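Local coordinates for protein phosphoserine aminotransferase (Bacillus alcalophilus, PDB 1W23) that catalyses the reversible, pyridoxal 5'-phosphate-dependent transamination of 3-phosphohydroxypyruvate to phosphoserine, the second step of serine biosynthesis from 3-phosphoglycerate, at residues Leu78-Leu83 with Gly100-Lys105; Gln3-Asn8 with Cys346-Glu351; Leu27-Thr32 with Ser243-Arg248; Asn65-Leu70 with Leu182-Phe187. All coordinates share one frame; numbering follows the deposited sequence. Where two conformers were deposited one is given.

Interaction 1 of 4, residues Leu78-Leu83 with Gly100-Lys105; sequences LQFTML and GSWSEK. With PLP (pyridoxal-5'-phosphate), chain J.
Phe80 and Trp102 meet in an apolar helix-to-helix contact at the cofactor pocket, where helix 75-87 faces the first turn of helix 101-111. Trp102 lies parallel to the pyridine ring of PLP, whose C4 sits 3.5 Å above the indole plane and over its centre. The overlap is broad: Trp102 CG is 3.5 Å from PLP C2, and at the six-membered end Trp102 CH2 comes within 3.6 Å of PLP C5A. Phe80 reaches across from the other helix by its far end. Its CZ approaches Trp102 CE3 at 4.0 Å and PLP C6 at 3.8 Å, while its CE1 lies against the first methylene of Lys105, 3.8 Å from CB. Phe80 CG stands anti to its carbonyl carbon (chi1 -63°), which sends the ring straight out from its helix to the neighbouring one; Lys105 then bends away beyond this touch. Thr152 OG1 and Ser77 OG are among the groups hydrogen-bonded to PLP, joined by Asn237 and Thr238 of the second subunit. Those polar grips come from other residues, while Phe80 and the Trp102 indole meet PLP by packing and stacking, and the parallel indole probably restrains the tilt of the pyridine ring.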
# COMPACT_ATOMS: atom_id res chain seq x y z
N LEU A 78 4.79 9.63 1.50
CA LEU A 78 5.98 9.07 2.06
C LEU A 78 7.21 9.49 1.32
O LEU A 78 8.30 9.64 1.91
CB LEU A 78 5.89 7.53 2.16
CG LEU A 78 7.00 6.88 2.98
CD1 LEU A 78 7.00 7.29 4.45
CD2 LEU A 78 6.90 5.36 2.85
N GLN A 79 7.11 9.72 -0.01
CA GLN A 79 8.25 10.23 -0.76
C GLN A 79 8.66 11.62 -0.30
O GLN A 79 9.85 11.95 -0.41
CB GLN A 79 7.91 10.25 -2.27
CG GLN A 79 7.66 8.85 -2.84
CD GLN A 79 8.87 7.96 -2.55
OE1 GLN A 79 9.98 8.30 -3.01
NE2 GLN A 79 8.67 6.89 -1.83
N PHE A 80 7.75 12.42 0.21
CA PHE A 80 8.14 13.73 0.74
C PHE A 80 9.21 13.63 1.79
O PHE A 80 10.06 14.52 1.89
CB PHE A 80 6.94 14.47 1.34
CG PHE A 80 5.80 14.83 0.39
CD1 PHE A 80 4.57 15.14 0.92
CD2 PHE A 80 5.98 14.89 -0.99
CE1 PHE A 80 3.51 15.53 0.11
CE2 PHE A 80 4.93 15.27 -1.80
CZ PHE A 80 3.73 15.63 -1.25
N THR A 81 9.19 12.59 2.62
CA THR A 81 10.26 12.37 3.62
C THR A 81 11.36 11.45 3.11
O THR A 81 12.55 11.67 3.39
CB THR A 81 9.67 11.91 4.96
OG1 THR A 81 10.74 12.00 5.96
CG2 THR A 81 9.12 10.52 5.00
N MET A 82 11.06 10.40 2.31
CA MET A 82 12.09 9.49 1.86
C MET A 82 13.12 10.20 1.01
O MET A 82 14.31 9.92 1.10
CB MET A 82 11.40 8.30 1.18
CG MET A 82 12.29 7.12 0.95
SD MET A 82 11.35 5.74 0.33
CE MET A 82 12.58 4.56 -0.16
N LEU A 83 12.70 11.15 0.18
CA LEU A 83 13.65 11.87 -0.69
C LEU A 83 14.71 12.60 0.12
O LEU A 83 15.91 12.32 -0.02
CB LEU A 83 12.88 12.78 -1.66
CG LEU A 83 13.73 13.96 -2.27
CD1 LEU A 83 14.72 13.41 -3.24
CD2 LEU A 83 12.86 15.05 -2.86
N GLY A 100 2.04 25.20 -5.25
CA GLY A 100 0.76 24.88 -4.65
C GLY A 100 0.94 24.27 -3.29
O GLY A 100 2.03 24.29 -2.70
N SER A 101 -0.14 23.74 -2.76
CA SER A 101 -0.16 23.13 -1.44
C SER A 101 0.68 21.87 -1.39
O SER A 101 1.39 21.61 -0.40
CB SER A 101 -1.68 22.81 -1.05
OG SER A 101 -1.69 21.95 0.08
N TRP A 102 0.62 21.03 -2.44
CA TRP A 102 1.46 19.84 -2.44
C TRP A 102 2.93 20.20 -2.43
O TRP A 102 3.74 19.47 -1.81
CB TRP A 102 1.09 18.90 -3.63
CG TRP A 102 -0.30 18.31 -3.41
CD1 TRP A 102 -1.41 18.50 -4.16
CD2 TRP A 102 -0.68 17.46 -2.32
NE1 TRP A 102 -2.45 17.81 -3.62
CE2 TRP A 102 -2.05 17.16 -2.49
CE3 TRP A 102 -0.02 16.90 -1.21
CZ2 TRP A 102 -2.73 16.35 -1.60
CZ3 TRP A 102 -0.70 16.09 -0.33
CH2 TRP A 102 -2.05 15.83 -0.55
N SER A 103 3.34 21.29 -3.07
CA SER A 103 4.74 21.72 -2.96
C SER A 103 5.10 22.05 -1.50
O SER A 103 6.17 21.72 -1.01
CB SER A 103 5.00 22.98 -3.79
OG SER A 103 4.61 22.87 -5.16
N GLU A 104 4.17 22.77 -0.82
CA GLU A 104 4.38 23.14 0.57
C GLU A 104 4.54 21.90 1.46
O GLU A 104 5.40 21.87 2.35
CB GLU A 104 3.24 23.99 1.09
CG GLU A 104 3.13 25.33 0.44
CD GLU A 104 1.95 26.18 0.88
OE1 GLU A 104 1.86 27.35 0.49
OE2 GLU A 104 1.10 25.68 1.66
N LYS A 105 3.73 20.87 1.22
CA LYS A 105 3.80 19.67 2.06
C LYS A 105 5.13 18.98 1.85
O LYS A 105 5.72 18.40 2.80
CB LYS A 105 2.59 18.78 1.77
CG LYS A 105 1.31 19.16 2.52
CD LYS A 105 0.07 18.58 1.85
CE LYS A 105 -0.61 17.50 2.65
NZ LYS A 105 -1.32 18.05 3.84
N1 PLP J . 1.26 15.21 -4.54
C2 PLP J . 0.27 15.55 -5.44
C2A PLP J . 0.66 16.46 -6.55
C3 PLP J . -1.01 15.05 -5.28
O3 PLP J . -1.95 15.35 -6.15
C4 PLP J . -1.31 14.18 -4.17
C4A PLP J . -2.67 13.59 -4.06
C5 PLP J . -0.26 13.84 -3.29
C6 PLP J . 0.99 14.39 -3.49
C5A PLP J . -0.47 12.97 -2.08
O4P PLP J . -0.49 11.56 -2.52
P PLP J . -0.79 10.40 -1.41
O1P PLP J . -2.16 10.66 -0.88
O2P PLP J . 0.28 10.53 -0.34
O3P PLP J . -0.62 9.15 -2.26

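Interaction 2 of 4, residues Gln3-Asn8 with Cys346-Glu351; sequences QVFNFN and CIALRE
Phe5 and Phe7 reach from the N-terminal segment to helix 343-359, Phe5 meeting Ala348 and Phe7 meeting Leu349 and Cys346. Followed outward, Phe5 starts from a CB directed at the helix, and its CG, anti to the carbonyl carbon (chi1 -52°), carries the ring beneath Ala348. From CD2 onward the ring has the Ala348 methyl over one face: Ala348 CB is 4.0 Å from CD2, 3.5 Å from CE2 and 3.6 Å from CZ. This is a CH-pi contact, with Ala348 CB 3.8 Å from the Phe5 ring centroid and 23° off the normal, displaced toward the CE2-CZ rim. Strand 5-6 pairs in parallel with strand 321-322, so this two-stranded sheet packs on the C-terminal helix, and Phe321 touches Phe5, Phe7, Ala348 and Leu349 alike. Phe7, two residues on, brings its CZ to 3.9 Å from Leu349 CB, and Leu349 CD2 lies beside the same ring end; Cys346 SG is a looser neighbour. At the end of the strand the chain bends in an Asx turn, Asn6 OD1 accepting from Asn8 N at 3.0 Å, while Asn8 ND2 bonds to Glu38 O of the second subunit.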
# COMPACT_ATOMS: atom_id res chain seq x y z
N GLN A 3 -27.38 8.51 -14.73
CA GLN A 3 -26.13 8.94 -15.38
C GLN A 3 -25.11 9.25 -14.31
O GLN A 3 -25.47 9.89 -13.31
CB GLN A 3 -26.44 10.18 -16.22
CG GLN A 3 -26.75 11.51 -15.55
CD GLN A 3 -27.07 12.68 -16.45
OE1 GLN A 3 -27.25 13.86 -16.03
NE2 GLN A 3 -27.21 12.48 -17.79
N VAL A 4 -23.87 8.83 -14.45
CA VAL A 4 -22.80 9.16 -13.49
C VAL A 4 -21.58 9.66 -14.26
O VAL A 4 -21.12 9.02 -15.19
CB VAL A 4 -22.44 7.94 -12.64
CG1 VAL A 4 -21.24 8.25 -11.77
CG2 VAL A 4 -23.65 7.55 -11.82
N PHE A 5 -21.05 10.80 -13.84
CA PHE A 5 -19.86 11.40 -14.47
C PHE A 5 -18.80 11.53 -13.38
O PHE A 5 -18.97 12.29 -12.42
CB PHE A 5 -20.19 12.76 -15.08
CG PHE A 5 -21.39 12.71 -16.00
CD1 PHE A 5 -22.62 13.23 -15.60
CD2 PHE A 5 -21.27 12.14 -17.25
CE1 PHE A 5 -23.73 13.21 -16.40
CE2 PHE A 5 -22.39 12.12 -18.08
CZ PHE A 5 -23.58 12.64 -17.64
N ASN A 6 -17.71 10.80 -13.51
CA ASN A 6 -16.71 10.67 -12.44
C ASN A 6 -15.54 11.64 -12.62
O ASN A 6 -14.58 11.36 -13.34
CB ASN A 6 -16.20 9.25 -12.35
CG ASN A 6 -15.28 9.04 -11.16
OD1 ASN A 6 -15.03 9.98 -10.42
ND2 ASN A 6 -14.77 7.81 -11.03
N PHE A 7 -15.64 12.78 -11.94
CA PHE A 7 -14.61 13.81 -11.88
C PHE A 7 -13.84 13.79 -10.57
O PHE A 7 -13.24 14.78 -10.17
CB PHE A 7 -15.24 15.19 -12.12
CG PHE A 7 -15.69 15.44 -13.53
CD1 PHE A 7 -16.99 15.21 -13.94
CD2 PHE A 7 -14.80 15.92 -14.50
CE1 PHE A 7 -17.39 15.46 -15.24
CE2 PHE A 7 -15.21 16.18 -15.79
CZ PHE A 7 -16.50 15.94 -16.17
N ASN A 8 -13.78 12.63 -9.93
CA ASN A 8 -13.02 12.51 -8.68
C ASN A 8 -11.55 12.84 -8.86
O ASN A 8 -10.91 12.51 -9.88
CB ASN A 8 -13.15 11.07 -8.12
CG ASN A 8 -14.39 10.87 -7.31
OD1 ASN A 8 -14.91 11.81 -6.70
ND2 ASN A 8 -14.88 9.64 -7.26
N CYS A 346 -16.91 15.31 -20.19
CA CYS A 346 -16.57 16.71 -20.36
C CYS A 346 -17.66 17.43 -21.15
O CYS A 346 -17.99 18.58 -20.82
CB CYS A 346 -15.20 16.82 -21.02
SG CYS A 346 -13.85 16.14 -20.00
N ILE A 347 -18.17 16.79 -22.21
CA ILE A 347 -19.31 17.38 -22.94
C ILE A 347 -20.48 17.55 -22.00
O ILE A 347 -21.15 18.60 -22.04
CB ILE A 347 -19.63 16.49 -24.14
CG1 ILE A 347 -18.48 16.40 -25.15
CG2 ILE A 347 -20.96 16.93 -24.77
CD1 ILE A 347 -18.56 15.35 -26.24
N ALA A 348 -20.80 16.57 -21.16
CA ALA A 348 -21.91 16.67 -20.22
C ALA A 348 -21.69 17.85 -19.24
O ALA A 348 -22.62 18.59 -18.92
CB ALA A 348 -22.14 15.36 -19.48
N LEU A 349 -20.44 18.00 -18.75
CA LEU A 349 -20.13 19.11 -17.86
C LEU A 349 -20.36 20.45 -18.56
O LEU A 349 -20.95 21.37 -17.95
CB LEU A 349 -18.72 18.96 -17.30
CG LEU A 349 -18.27 20.10 -16.37
CD1 LEU A 349 -19.17 20.21 -15.16
CD2 LEU A 349 -16.84 19.89 -15.93
N ARG A 350 -19.90 20.58 -19.79
CA ARG A 350 -20.16 21.81 -20.56
C ARG A 350 -21.67 22.07 -20.62
O ARG A 350 -22.11 23.22 -20.40
CB ARG A 350 -19.56 21.69 -21.96
CG ARG A 350 -20.07 22.73 -22.92
CD ARG A 350 -19.30 22.69 -24.24
NE ARG A 350 -19.75 23.60 -25.25
CZ ARG A 350 -19.32 24.86 -25.37
NH1 ARG A 350 -18.40 25.39 -24.54
NH2 ARG A 350 -19.87 25.55 -26.38
N GLU A 351 -22.47 21.08 -20.93
CA GLU A 351 -23.90 21.28 -21.06
C GLU A 351 -24.52 21.71 -19.72
O GLU A 351 -25.37 22.62 -19.66
CB GLU A 351 -24.54 19.97 -21.60
CG GLU A 351 -24.15 19.78 -23.09
CD GLU A 351 -24.52 18.50 -23.73
OE1 GLU A 351 -24.26 18.28 -24.96
OE2 GLU A 351 -25.12 17.62 -23.05

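Interaction 3 of 4, residues Leu27-Thr32 with Ser243-Arg248; sequences LNFNDT and SIYMLR
Phe29 presents a face to the edge of Tyr245, an offset edge-to-face pair with ring planes at 83° and centroids 5.5 Å apart. The offset moves the approach away from the centre of the Phe29 ring: Phe29 CE1 is 3.7 Å from Tyr245 CE1, and Phe29 CD1 lies 4.1 Å from that same tyrosine carbon. Both side chains have CG anti to the backbone N (Phe29 chi1 180°, Tyr245 chi1 161°), and the two extended groups run alongside one another from opposing backbones, bridging chains whose nearest CA atoms, those of Phe29 and Tyr245, are 10.7 Å apart. Arg248, one helical turn after Tyr245, adds a lighter touch. Its NH2 lies 4.3 Å from Phe29 CE1, near the plane of the phenyl ring and at its edge, so the guanidinium does not stack on the aromatic face.

Phe29 also begins a type I' beta turn that ends at Thr32. Its carbonyl is gripped twice, by Thr32 N at 2.9 Å and by Thr32 OG1 at 2.8 Å, and this fixes the backbone from which the ring projects. The polar ends of the two helix residues are occupied elsewhere, Tyr245 OH by Glu25 and Arg248 NH1 by Gln52. The loop between helices 16-24 and 44-61 is thereby laid against helix 241-256: Val49 of helix 44-61 touches both rings, Ala22 of helix 16-24 packs on Tyr245, and from the same helix 241-256 Ile244 and Leu247 rest on Phe71 of strand 67-72.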
# COMPACT_ATOMS: atom_id res chain seq x y z
N LEU A 27 -10.92 -14.41 -10.14
CA LEU A 27 -10.85 -15.65 -9.40
C LEU A 27 -9.85 -16.64 -9.95
O LEU A 27 -9.44 -17.57 -9.24
CB LEU A 27 -12.24 -16.33 -9.40
CG LEU A 27 -13.43 -15.46 -9.08
CD1 LEU A 27 -14.76 -16.26 -9.09
CD2 LEU A 27 -13.23 -14.76 -7.76
N ASN A 28 -9.47 -16.50 -11.22
CA ASN A 28 -8.60 -17.45 -11.92
C ASN A 28 -7.66 -16.69 -12.82
O ASN A 28 -8.03 -16.43 -14.00
CB ASN A 28 -9.45 -18.45 -12.67
CG ASN A 28 -8.62 -19.38 -13.55
OD1 ASN A 28 -7.41 -19.54 -13.35
ND2 ASN A 28 -9.26 -19.95 -14.57
N PHE A 29 -6.53 -16.27 -12.30
CA PHE A 29 -5.54 -15.50 -13.03
C PHE A 29 -4.54 -16.40 -13.73
O PHE A 29 -3.94 -17.28 -13.08
CB PHE A 29 -4.80 -14.57 -12.06
CG PHE A 29 -3.77 -13.76 -12.79
CD1 PHE A 29 -4.17 -12.80 -13.75
CD2 PHE A 29 -2.41 -13.93 -12.55
CE1 PHE A 29 -3.22 -12.09 -14.45
CE2 PHE A 29 -1.51 -13.14 -13.26
CZ PHE A 29 -1.91 -12.24 -14.20
N ASN A 30 -4.33 -16.23 -15.02
CA ASN A 30 -3.29 -16.94 -15.78
C ASN A 30 -3.39 -18.45 -15.61
O ASN A 30 -2.40 -19.13 -15.48
CB ASN A 30 -1.90 -16.47 -15.40
CG ASN A 30 -0.77 -16.86 -16.31
OD1 ASN A 30 0.39 -17.16 -15.87
ND2 ASN A 30 -1.07 -16.90 -17.58
N ASP A 31 -4.62 -18.95 -15.61
CA ASP A 31 -4.94 -20.38 -15.50
C ASP A 31 -4.43 -21.02 -14.21
O ASP A 31 -4.34 -22.26 -14.12
CB ASP A 31 -4.40 -21.17 -16.74
CG ASP A 31 -5.02 -20.65 -18.01
OD1 ASP A 31 -6.28 -20.70 -18.06
OD2 ASP A 31 -4.25 -20.19 -18.89
N THR A 32 -4.14 -20.22 -13.18
CA THR A 32 -3.66 -20.78 -11.92
C THR A 32 -4.78 -21.24 -10.99
O THR A 32 -4.51 -21.91 -9.96
CB THR A 32 -2.83 -19.78 -11.13
OG1 THR A 32 -3.67 -18.68 -10.68
CG2 THR A 32 -1.64 -19.27 -11.91
N SER A 243 -2.53 -3.83 -6.64
CA SER A 243 -2.34 -2.46 -7.17
C SER A 243 -1.37 -2.47 -8.34
O SER A 243 -1.61 -1.74 -9.34
CB SER A 243 -1.88 -1.50 -6.09
OG SER A 243 -2.86 -1.34 -5.10
N ILE A 244 -0.29 -3.22 -8.27
CA ILE A 244 0.67 -3.28 -9.38
C ILE A 244 0.06 -3.98 -10.58
O ILE A 244 0.28 -3.56 -11.74
CB ILE A 244 2.00 -3.91 -8.90
CG1 ILE A 244 2.69 -2.97 -7.91
CG2 ILE A 244 2.89 -4.26 -10.07
CD1 ILE A 244 3.75 -3.61 -7.03
N TYR A 245 -0.73 -5.03 -10.36
CA TYR A 245 -1.46 -5.68 -11.46
C TYR A 245 -2.41 -4.70 -12.11
O TYR A 245 -2.48 -4.62 -13.36
CB TYR A 245 -2.21 -6.89 -10.84
CG TYR A 245 -3.34 -7.37 -11.70
CD1 TYR A 245 -3.14 -8.24 -12.78
CD2 TYR A 245 -4.65 -6.97 -11.47
CE1 TYR A 245 -4.20 -8.66 -13.55
CE2 TYR A 245 -5.69 -7.37 -12.25
CZ TYR A 245 -5.45 -8.23 -13.31
OH TYR A 245 -6.53 -8.60 -14.09
N MET A 246 -3.16 -3.91 -11.34
CA MET A 246 -4.08 -2.93 -11.95
C MET A 246 -3.30 -1.87 -12.71
O MET A 246 -3.75 -1.44 -13.79
CB MET A 246 -4.98 -2.31 -10.89
CG MET A 246 -6.07 -3.23 -10.40
SD MET A 246 -7.22 -3.77 -11.64
CE MET A 246 -7.78 -2.27 -12.37
N LEU A 247 -2.17 -1.39 -12.18
CA LEU A 247 -1.29 -0.49 -12.87
C LEU A 247 -0.88 -1.09 -14.23
O LEU A 247 -0.95 -0.40 -15.27
CB LEU A 247 -0.07 -0.19 -11.99
CG LEU A 247 1.11 0.54 -12.65
CD1 LEU A 247 0.83 1.89 -13.09
CD2 LEU A 247 2.31 0.46 -11.69
N ARG A 248 -0.45 -2.35 -14.26
CA ARG A 248 -0.13 -3.00 -15.51
C ARG A 248 -1.31 -2.89 -16.47
O ARG A 248 -1.14 -2.54 -17.65
CB ARG A 248 0.30 -4.45 -15.20
CG ARG A 248 0.92 -5.22 -16.39
CD ARG A 248 -0.04 -5.65 -17.51
NE ARG A 248 -1.19 -6.42 -16.98
CZ ARG A 248 -1.17 -7.72 -16.82
NH1 ARG A 248 -0.14 -8.47 -17.20
NH2 ARG A 248 -2.24 -8.32 -16.26

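Interaction 4 of 4, residues Asn65-Leu70 with Leu182-Phe187; sequences NDYQIL and LKVNQF
At the start of strand 67-72, an outermost strand of the mixed sheet within this chain, Tyr67 ties the strand to the short 3-10 turn that precedes strand 189-193. The hydroxyl reaches the far end of that turn: Tyr67 OH donates to Phe187 O at 2.6 Å, close to the line of the carbonyl, with a C=O...O angle of 160°, and the acceptor lies in the plane of the phenol ring, at its edge. Tyr67 CG is anti to the carbonyl carbon (chi1 -69°), and the long side chain spans the separation between the backbones, 8.8 Å between the CA atoms of Tyr67 and Asn185.

Val184 meets a face of the same ring. Its CG1 is 3.9 Å from Tyr67 CE2 and stands 16° off the ring normal, a CH-pi contact displaced toward the rim. A face and the hydroxyl are thus both engaged by residues 184-187, which should limit rotation of the phenol. The strand order fits this span: strand 204-209 lies between strands 67-72 and 189-193, antiparallel to both, and the tyrosine side chain, packed on Ile207 and Lys209, passes over that intervening strand.

A water gives the hydroxyl a second partner. It donates to Tyr67 OH at 3.1 Å and to Asn185 O at 2.8 Å, so the phenol oxygen acts as donor to the protein and as acceptor from solvent. The turn is closed by its own backbone, Phe187 N bonding to Val184 O, while the Phe187 ring packs edge-to-face with Phe161.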
# COMPACT_ATOMS: atom_id res chain seq x y z
N ASN A 65 17.93 3.48 -20.01
CA ASN A 65 18.40 2.24 -19.40
C ASN A 65 19.18 2.43 -18.11
O ASN A 65 19.33 1.47 -17.35
CB ASN A 65 19.32 1.48 -20.40
CG ASN A 65 18.48 0.56 -21.24
OD1 ASN A 65 17.26 0.49 -20.99
ND2 ASN A 65 19.16 -0.09 -22.18
N ASP A 66 19.61 3.68 -17.83
CA ASP A 66 20.31 3.98 -16.58
C ASP A 66 19.36 4.47 -15.49
O ASP A 66 19.81 4.89 -14.43
CB ASP A 66 21.47 4.94 -16.84
CG ASP A 66 21.11 6.27 -17.40
OD1 ASP A 66 20.14 6.45 -18.14
OD2 ASP A 66 21.82 7.26 -17.17
N TYR A 67 18.05 4.33 -15.71
CA TYR A 67 17.01 4.58 -14.68
C TYR A 67 16.34 3.27 -14.34
O TYR A 67 16.22 2.38 -15.21
CB TYR A 67 15.93 5.55 -15.18
CG TYR A 67 16.38 6.96 -15.36
CD1 TYR A 67 17.26 7.34 -16.38
CD2 TYR A 67 15.93 7.97 -14.53
CE1 TYR A 67 17.65 8.66 -16.54
CE2 TYR A 67 16.31 9.28 -14.69
CZ TYR A 67 17.18 9.62 -15.69
OH TYR A 67 17.62 10.92 -15.88
N GLN A 68 15.92 3.16 -13.07
CA GLN A 68 15.15 1.99 -12.59
C GLN A 68 13.77 2.49 -12.15
O GLN A 68 13.61 3.63 -11.69
CB GLN A 68 15.84 1.25 -11.49
CG GLN A 68 15.14 -0.11 -11.15
CD GLN A 68 15.95 -0.99 -10.27
OE1 GLN A 68 15.43 -1.66 -9.32
NE2 GLN A 68 17.24 -0.99 -10.55
N ILE A 69 12.79 1.62 -12.28
CA ILE A 69 11.41 1.87 -11.90
C ILE A 69 11.14 1.14 -10.59
O ILE A 69 11.29 -0.09 -10.58
CB ILE A 69 10.48 1.40 -13.02
CG1 ILE A 69 10.76 2.15 -14.33
CG2 ILE A 69 9.01 1.54 -12.62
CD1 ILE A 69 10.24 1.40 -15.55
N LEU A 70 10.78 1.85 -9.56
CA LEU A 70 10.41 1.29 -8.27
C LEU A 70 8.91 1.36 -8.08
O LEU A 70 8.27 2.34 -8.50
CB LEU A 70 11.09 2.03 -7.13
CG LEU A 70 12.59 2.21 -7.23
CD1 LEU A 70 13.10 3.00 -6.03
CD2 LEU A 70 13.34 0.89 -7.30
N LEU A 182 7.33 12.82 -22.03
CA LEU A 182 8.26 13.37 -21.05
C LEU A 182 9.68 13.05 -21.44
O LEU A 182 9.93 11.90 -21.76
CB LEU A 182 7.86 12.71 -19.73
CG LEU A 182 8.57 13.11 -18.46
CD1 LEU A 182 8.44 14.57 -18.14
CD2 LEU A 182 8.02 12.31 -17.26
N LYS A 183 10.59 13.97 -21.27
CA LYS A 183 12.04 13.77 -21.40
C LYS A 183 12.58 13.41 -20.01
O LYS A 183 12.92 14.31 -19.22
CB LYS A 183 12.73 15.04 -21.89
CG LYS A 183 14.25 15.04 -22.03
CD LYS A 183 14.82 16.25 -22.82
CE LYS A 183 16.15 16.83 -22.39
NZ LYS A 183 16.27 18.30 -22.57
N VAL A 184 12.58 12.11 -19.71
CA VAL A 184 12.93 11.62 -18.37
C VAL A 184 14.35 12.04 -17.99
O VAL A 184 14.61 12.28 -16.82
CB VAL A 184 12.67 10.12 -18.32
CG1 VAL A 184 13.27 9.48 -17.09
CG2 VAL A 184 11.18 9.83 -18.40
N ASN A 185 15.26 12.12 -19.01
CA ASN A 185 16.63 12.45 -18.65
C ASN A 185 16.81 13.86 -18.13
O ASN A 185 17.93 14.19 -17.70
CB ASN A 185 17.53 12.09 -19.81
CG ASN A 185 17.44 12.98 -20.97
OD1 ASN A 185 16.84 14.04 -20.96
ND2 ASN A 185 18.13 12.43 -21.97
N GLN A 186 15.79 14.72 -18.11
CA GLN A 186 15.90 16.00 -17.40
C GLN A 186 15.93 15.81 -15.90
O GLN A 186 16.24 16.80 -15.16
CB GLN A 186 14.73 16.93 -17.79
CG GLN A 186 14.72 17.42 -19.21
CD GLN A 186 13.70 18.54 -19.50
OE1 GLN A 186 12.52 18.34 -19.68
NE2 GLN A 186 14.18 19.78 -19.51
N PHE A 187 15.53 14.65 -15.38
CA PHE A 187 15.27 14.43 -13.96
C PHE A 187 16.23 13.43 -13.34
O PHE A 187 16.58 12.42 -13.97
CB PHE A 187 13.85 13.87 -13.79
CG PHE A 187 12.80 14.87 -14.29
CD1 PHE A 187 12.37 14.87 -15.61
CD2 PHE A 187 12.26 15.83 -13.45
CE1 PHE A 187 11.45 15.81 -16.05
CE2 PHE A 187 11.39 16.77 -13.89
CZ PHE A 187 10.96 16.78 -15.20
O HOH W 1 19.89 13.01 -16.11

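Along the chain the contacts are nested: interaction 2 joins the two ends and encloses interaction 3, which encloses interaction 4, which in turn encloses interaction 1. Interactions 1 and 4 have centres 20 Å apart, helix 75-87 directly following strand 67-72; interaction 1 lines the PLP pocket and interaction 4 lies at the edge strand of the mixed sheet. Interaction 3, 26 Å from interaction 4, joins the loop between helices 16-24 and 44-61 to helix 241-256. Interaction 2, 31 Å from interaction 1 and across the chain's centre, belongs to the small parallel sheet and C-terminal helix. Sequence-distant residues thus meet in one fold, its cofactor site near the dimer interface, where Asn237 and Thr238 of the second subunit bond to PLP.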